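Long-range contact in bifunctional protein FolD (Thermus thermophilus, PDB 6V6Y), which probably oxidises 5,10-methylenetetrahydrofolate to the methenyl form with NADP+ and then hydrolyses that product to 10-formyltetrahydrofolate: residues Ile19-Leu32 against Ala263-Arg277. Numbering follows the deposited sequence.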
loop_
_atom_site.group_PDB
_atom_site.type_symbol
_atom_site.label_atom_id
_atom_site.label_comp_id
_atom_site.label_asym_id
_atom_site.label_seq_id
_atom_site.Cartn_x
_atom_site.Cartn_y
_atom_site.Cartn_z
ATOM N N ILE A 19 -21.560 -16.086 -8.548
ATOM C CA ILE A 19 -20.635 -16.834 -9.396
ATOM C C ILE A 19 -21.402 -17.821 -10.278
ATOM O O ILE A 19 -21.192 -17.877 -11.494
ATOM C CB ILE A 19 -19.565 -17.540 -8.539
ATOM C CG1 ILE A 19 -18.585 -16.518 -7.936
ATOM C CG2 ILE A 19 -18.816 -18.605 -9.366
ATOM C CD1 ILE A 19 -17.637 -17.119 -6.890
ATOM N N ARG A 20 -22.309 -18.603 -9.680
ATOM C CA ARG A 20 -23.066 -19.576 -10.467
ATOM C C ARG A 20 -23.822 -18.890 -11.600
ATOM O O ARG A 20 -23.840 -19.383 -12.735
ATOM C CB ARG A 20 -24.025 -20.362 -9.565
ATOM C CG ARG A 20 -23.325 -21.146 -8.468
ATOM C CD ARG A 20 -24.276 -22.031 -7.691
ATOM N NE ARG A 20 -24.741 -21.429 -6.440
ATOM C CZ ARG A 20 -24.294 -21.773 -5.231
ATOM N NH1 ARG A 20 -23.352 -22.702 -5.102
ATOM N NH2 ARG A 20 -24.785 -21.190 -4.144
ATOM N N ALA A 21 -24.414 -17.725 -11.315
ATOM C CA ALA A 21 -25.156 -16.992 -12.335
ATOM C C ALA A 21 -24.260 -16.614 -13.499
ATOM O O ALA A 21 -24.657 -16.734 -14.663
ATOM C CB ALA A 21 -25.789 -15.738 -11.733
ATOM N N ARG A 22 -23.047 -16.149 -13.206
ATOM C CA ARG A 22 -22.184 -15.657 -14.268
ATOM C C ARG A 22 -21.618 -16.801 -15.109
ATOM O O ARG A 22 -21.311 -16.605 -16.288
ATOM C CB ARG A 22 -21.074 -14.794 -13.657
ATOM C CG ARG A 22 -20.144 -14.143 -14.664
ATOM C CD ARG A 22 -20.705 -12.837 -15.203
ATOM N NE ARG A 22 -19.803 -12.242 -16.187
ATOM C CZ ARG A 22 -19.710 -12.649 -17.453
ATOM N NH1 ARG A 22 -20.472 -13.651 -17.884
ATOM N NH2 ARG A 22 -18.860 -12.056 -18.289
ATOM N N LEU A 23 -21.506 -18.003 -14.536
ATOM C CA LEU A 23 -20.931 -19.129 -15.269
ATOM C C LEU A 23 -21.821 -19.555 -16.435
ATOM O O LEU A 23 -21.319 -19.832 -17.531
ATOM C CB LEU A 23 -20.691 -20.310 -14.323
ATOM C CG LEU A 23 -19.512 -20.197 -13.349
ATOM C CD1 LEU A 23 -19.511 -21.347 -12.346
ATOM C CD2 LEU A 23 -18.187 -20.134 -14.089
ATOM N N ARG A 24 -23.142 -19.627 -16.216
ATOM C CA ARG A 24 -24.058 -19.995 -17.295
ATOM C C ARG A 24 -23.896 -19.076 -18.502
ATOM O O ARG A 24 -23.940 -19.528 -19.649
ATOM C CB ARG A 24 -25.498 -19.964 -16.793
ATOM C CG ARG A 24 -25.720 -20.673 -15.475
ATOM C CD ARG A 24 -27.145 -20.461 -14.973
ATOM N NE ARG A 24 -27.399 -21.148 -13.705
ATOM C CZ ARG A 24 -27.647 -20.535 -12.545
ATOM N NH1 ARG A 24 -27.686 -19.204 -12.473
ATOM N NH2 ARG A 24 -27.857 -21.254 -11.446
ATOM N N SER A 25 -23.690 -17.783 -18.260
ATOM C CA SER A 25 -23.410 -16.812 -19.314
ATOM C C SER A 25 -21.985 -16.924 -19.865
ATOM O O SER A 25 -21.476 -15.972 -20.479
ATOM C CB SER A 25 -23.655 -15.389 -18.796
ATOM O OG SER A 25 -25.007 -14.977 -18.973
ATOM N N LEU A 26 -21.324 -18.059 -19.660
ATOM C CA LEU A 26 -19.961 -18.248 -20.125
ATOM C C LEU A 26 -19.855 -19.559 -20.889
ATOM O O LEU A 26 -20.494 -20.559 -20.535
ATOM C CB LEU A 26 -18.969 -18.233 -18.955
ATOM C CG LEU A 26 -18.639 -16.841 -18.419
ATOM C CD1 LEU A 26 -17.577 -16.911 -17.340
ATOM C CD2 LEU A 26 -18.204 -15.924 -19.548
ATOM N N SER A 27 -19.057 -19.532 -21.954
ATOM C CA SER A 27 -18.759 -20.747 -22.700
ATOM C C SER A 27 -17.992 -21.738 -21.835
ATOM O O SER A 27 -18.424 -22.882 -21.632
ATOM C CB SER A 27 -17.960 -20.391 -23.955
ATOM O OG SER A 27 -17.067 -21.433 -24.305
ATOM N N PHE A 28 -16.859 -21.290 -21.290
ATOM C CA PHE A 28 -15.869 -22.113 -20.616
ATOM C C PHE A 28 -16.165 -22.263 -19.122
ATOM O O PHE A 28 -17.172 -21.779 -18.590
ATOM C CB PHE A 28 -14.484 -21.500 -20.797
ATOM C CG PHE A 28 -14.282 -20.217 -20.019
ATOM C CD1 PHE A 28 -14.869 -19.029 -20.437
ATOM C CD2 PHE A 28 -13.505 -20.202 -18.864
ATOM C CE1 PHE A 28 -14.679 -17.849 -19.722
ATOM C CE2 PHE A 28 -13.312 -19.030 -18.148
ATOM C CZ PHE A 28 -13.900 -17.854 -18.577
ATOM N N THR A 29 -15.248 -22.943 -18.436
ATOM C CA THR A 29 -15.245 -23.038 -16.989
ATOM C C THR A 29 -13.862 -22.663 -16.461
ATOM O O THR A 29 -12.844 -22.977 -17.102
ATOM C CB THR A 29 -15.658 -24.455 -16.543
ATOM O OG1 THR A 29 -15.935 -24.469 -15.135
ATOM C CG2 THR A 29 -14.586 -25.466 -16.863
ATOM N N PRO A 30 -13.786 -21.944 -15.335
ATOM C CA PRO A 30 -12.473 -21.540 -14.814
ATOM C C PRO A 30 -11.717 -22.735 -14.266
ATOM O O PRO A 30 -12.303 -23.725 -13.809
ATOM C CB PRO A 30 -12.808 -20.532 -13.702
ATOM C CG PRO A 30 -14.269 -20.227 -13.843
ATOM C CD PRO A 30 -14.887 -21.427 -14.506
ATOM N N SER A 31 -10.392 -22.627 -14.312
ATOM C CA SER A 31 -9.505 -23.720 -13.940
ATOM C C SER A 31 -8.510 -23.215 -12.902
ATOM O O SER A 31 -7.762 -22.266 -13.164
ATOM C CB SER A 31 -8.784 -24.266 -15.179
ATOM O OG SER A 31 -7.779 -25.202 -14.829
ATOM N N LEU A 32 -8.480 -23.864 -11.742
ATOM C CA LEU A 32 -7.638 -23.460 -10.621
ATOM C C LEU A 32 -6.590 -24.533 -10.346
ATOM O O LEU A 32 -6.918 -25.721 -10.255
ATOM C CB LEU A 32 -8.494 -23.215 -9.368
ATOM C CG LEU A 32 -7.807 -22.990 -8.013
ATOM C CD1 LEU A 32 -7.090 -21.633 -7.945
ATOM C CD2 LEU A 32 -8.833 -23.119 -6.880
ATOM N N ALA A 263 -14.770 -17.837 -0.463
ATOM C CA ALA A 263 -15.658 -17.322 -1.502
ATOM C C ALA A 263 -14.938 -16.351 -2.432
ATOM O O ALA A 263 -15.138 -16.382 -3.653
ATOM C CB ALA A 263 -16.872 -16.643 -0.858
ATOM N N MET A 264 -14.112 -15.461 -1.874
ATOM C CA MET A 264 -13.467 -14.473 -2.726
ATOM C C MET A 264 -12.311 -15.066 -3.513
ATOM O O MET A 264 -11.949 -14.515 -4.559
ATOM C CB MET A 264 -12.990 -13.270 -1.899
ATOM C CG MET A 264 -14.056 -12.692 -0.984
ATOM S SD MET A 264 -15.530 -12.135 -1.843
ATOM C CE MET A 264 -14.859 -10.949 -2.952
ATOM N N LEU A 265 -11.723 -16.170 -3.043
ATOM C CA LEU A 265 -10.783 -16.900 -3.885
ATOM C C LEU A 265 -11.490 -17.486 -5.108
ATOM O O LEU A 265 -10.968 -17.421 -6.229
ATOM C CB LEU A 265 -10.094 -17.997 -3.072
ATOM C CG LEU A 265 -9.301 -19.012 -3.898
ATOM C CD1 LEU A 265 -8.127 -18.342 -4.629
ATOM C CD2 LEU A 265 -8.831 -20.160 -3.018
ATOM N N MET A 266 -12.687 -18.048 -4.919
ATOM C CA MET A 266 -13.447 -18.516 -6.076
ATOM C C MET A 266 -13.774 -17.347 -6.996
ATOM O O MET A 266 -13.695 -17.469 -8.227
ATOM C CB MET A 266 -14.730 -19.236 -5.629
ATOM C CG MET A 266 -14.452 -20.437 -4.748
ATOM S SD MET A 266 -13.287 -21.465 -5.615
ATOM C CE MET A 266 -12.331 -22.102 -4.268
ATOM N N GLY A 267 -14.107 -16.190 -6.409
ATOM C CA GLY A 267 -14.394 -15.018 -7.220
ATOM C C GLY A 267 -13.165 -14.484 -7.931
ATOM O O GLY A 267 -13.252 -13.986 -9.058
ATOM N N ASN A 268 -11.999 -14.580 -7.294
ATOM C CA ASN A 268 -10.781 -14.146 -7.976
ATOM C C ASN A 268 -10.416 -15.108 -9.101
ATOM O O ASN A 268 -9.758 -14.709 -10.075
ATOM C CB ASN A 268 -9.615 -14.045 -6.991
ATOM C CG ASN A 268 -9.438 -12.652 -6.400
ATOM O OD1 ASN A 268 -10.185 -11.716 -6.696
ATOM N ND2 ASN A 268 -8.419 -12.514 -5.550
ATOM N N THR A 269 -10.810 -16.381 -8.969
ATOM C CA THR A 269 -10.497 -17.358 -10.008
ATOM C C THR A 269 -11.290 -17.064 -11.281
ATOM O O THR A 269 -10.729 -17.029 -12.381
ATOM C CB THR A 269 -10.762 -18.771 -9.492
ATOM O OG1 THR A 269 -9.888 -19.038 -8.395
ATOM C CG2 THR A 269 -10.494 -19.812 -10.582
ATOM N N LEU A 270 -12.595 -16.831 -11.142
ATOM C CA LEU A 270 -13.388 -16.314 -12.252
ATOM C C LEU A 270 -12.751 -15.066 -12.853
ATOM O O LEU A 270 -12.556 -14.977 -14.070
ATOM C CB LEU A 270 -14.806 -16.010 -11.766
ATOM C CG LEU A 270 -15.834 -15.527 -12.794
ATOM C CD1 LEU A 270 -15.682 -16.245 -14.147
ATOM C CD2 LEU A 270 -17.261 -15.688 -12.241
ATOM N N GLU A 271 -12.411 -14.090 -12.008
ATOM C CA GLU A 271 -11.921 -12.815 -12.515
ATOM C C GLU A 271 -10.650 -13.003 -13.327
ATOM O O GLU A 271 -10.507 -12.433 -14.413
ATOM C CB GLU A 271 -11.678 -11.847 -11.357
ATOM C CG GLU A 271 -12.933 -11.153 -10.879
ATOM C CD GLU A 271 -13.363 -10.066 -11.831
ATOM O OE1 GLU A 271 -14.590 -9.837 -11.950
ATOM O OE2 GLU A 271 -12.464 -9.450 -12.464
ATOM N N ALA A 272 -9.708 -13.795 -12.803
ATOM C CA ALA A 272 -8.470 -14.070 -13.525
ATOM C C ALA A 272 -8.759 -14.669 -14.894
ATOM O O ALA A 272 -8.126 -14.295 -15.886
ATOM C CB ALA A 272 -7.579 -15.010 -12.707
ATOM N N ALA A 273 -9.724 -15.594 -14.961
ATOM C CA ALA A 273 -10.099 -16.204 -16.235
ATOM C C ALA A 273 -10.576 -15.155 -17.236
ATOM O O ALA A 273 -10.125 -15.128 -18.388
ATOM C CB ALA A 273 -11.183 -17.260 -16.010
ATOM N N LEU A 274 -11.492 -14.275 -16.810
ATOM C CA LEU A 274 -12.067 -13.287 -17.719
ATOM C C LEU A 274 -11.068 -12.191 -18.079
ATOM O O LEU A 274 -11.180 -11.581 -19.148
ATOM C CB LEU A 274 -13.331 -12.687 -17.095
ATOM C CG LEU A 274 -14.370 -13.689 -16.578
ATOM C CD1 LEU A 274 -15.651 -13.013 -16.103
ATOM C CD2 LEU A 274 -14.690 -14.697 -17.650
ATOM N N LEU A 275 -10.082 -11.929 -17.216
ATOM C CA LEU A 275 -9.074 -10.919 -17.530
ATOM C C LEU A 275 -8.176 -11.363 -18.684
ATOM O O LEU A 275 -7.742 -10.531 -19.490
ATOM C CB LEU A 275 -8.240 -10.599 -16.286
ATOM C CG LEU A 275 -8.599 -9.324 -15.509
ATOM C CD1 LEU A 275 -10.114 -9.193 -15.302
ATOM C CD2 LEU A 275 -7.860 -9.276 -14.174
ATOM N N ARG A 276 -7.880 -12.662 -18.780
ATOM C CA ARG A 276 -7.183 -13.197 -19.949
ATOM C C ARG A 276 -8.126 -13.223 -21.150
ATOM O O ARG A 276 -7.981 -12.428 -22.088
ATOM C CB ARG A 276 -6.643 -14.600 -19.665
ATOM C CG ARG A 276 -5.307 -14.656 -18.932
ATOM C CD ARG A 276 -5.111 -16.045 -18.315
ATOM N NE ARG A 276 -4.826 -17.054 -19.329
ATOM C CZ ARG A 276 -5.545 -18.154 -19.562
ATOM N NH1 ARG A 276 -6.631 -18.442 -18.853
ATOM N NH2 ARG A 276 -5.166 -18.981 -20.527
ATOM N N ARG A 277 -9.099 -14.132 -21.123
ATOM C CA ARG A 277 -10.165 -14.174 -22.121
ATOM C C ARG A 277 -11.162 -13.024 -21.915
ATOM O O ARG A 277 -11.210 -12.056 -22.684
ATOM C CB ARG A 277 -10.899 -15.520 -22.057
ATOM C CG ARG A 277 -10.054 -16.672 -21.539
ATOM C CD ARG A 277 -10.911 -17.777 -20.947
ATOM N NE ARG A 277 -10.130 -18.688 -20.110
ATOM C CZ ARG A 277 -10.194 -20.019 -20.187
ATOM N NH1 ARG A 277 -11.015 -20.588 -21.058
ATOM N NH2 ARG A 277 -9.449 -20.788 -19.391
#
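Phe28 and Arg277 show how an aromatic ring and a guanidinium can pair at a chain terminus: the guanidinium lies flat on the phenyl ring, the planes 15° apart, in an off-centre cation-pi contact with CZ of Arg277 4.1 Å from the centroid of the Phe28 ring. The arginine chain, extended from CG to NE, places CD over the middle of the same face as a CH-pi contact, while NH2 finds its polar partner in a salt bridge with Asp89. At the ring edge stand methyls of the last helical turns, with Phe28 CZ 3.4 Å from Leu274 CD2 and Phe28 CE2 3.5 Å from Ala273 CB. An alanine in place of Phe28 would probably leave the Arg277 guanidinium without its stacking surface and open a gap beside Leu274 and Ala273. Leu26 crosses both leucines at a slant, its CD1 3.7 Å from Leu274 CD2 and 3.8 Å from Leu270 CD1. With CG1 anti to the carbonyl carbon (chi1 -71°) and the chain then extended, Ile19 brings CD1 against Met266 CB and Gly267 N. Thr269 CG2 faces Pro30 CB and Leu32 CB; its hydroxyl donates to Leu265 O (OG1 to O, 2.9 Å), satisfying this buried group within its own helix. The contact thus joins helix 257-276 of the NAD(P)-binding region to the connection between helix 8-24 and strand 31-37 of the catalytic region. With only the cation-pi stack adding an electrostatic term, the fit probably depends on apolar shape.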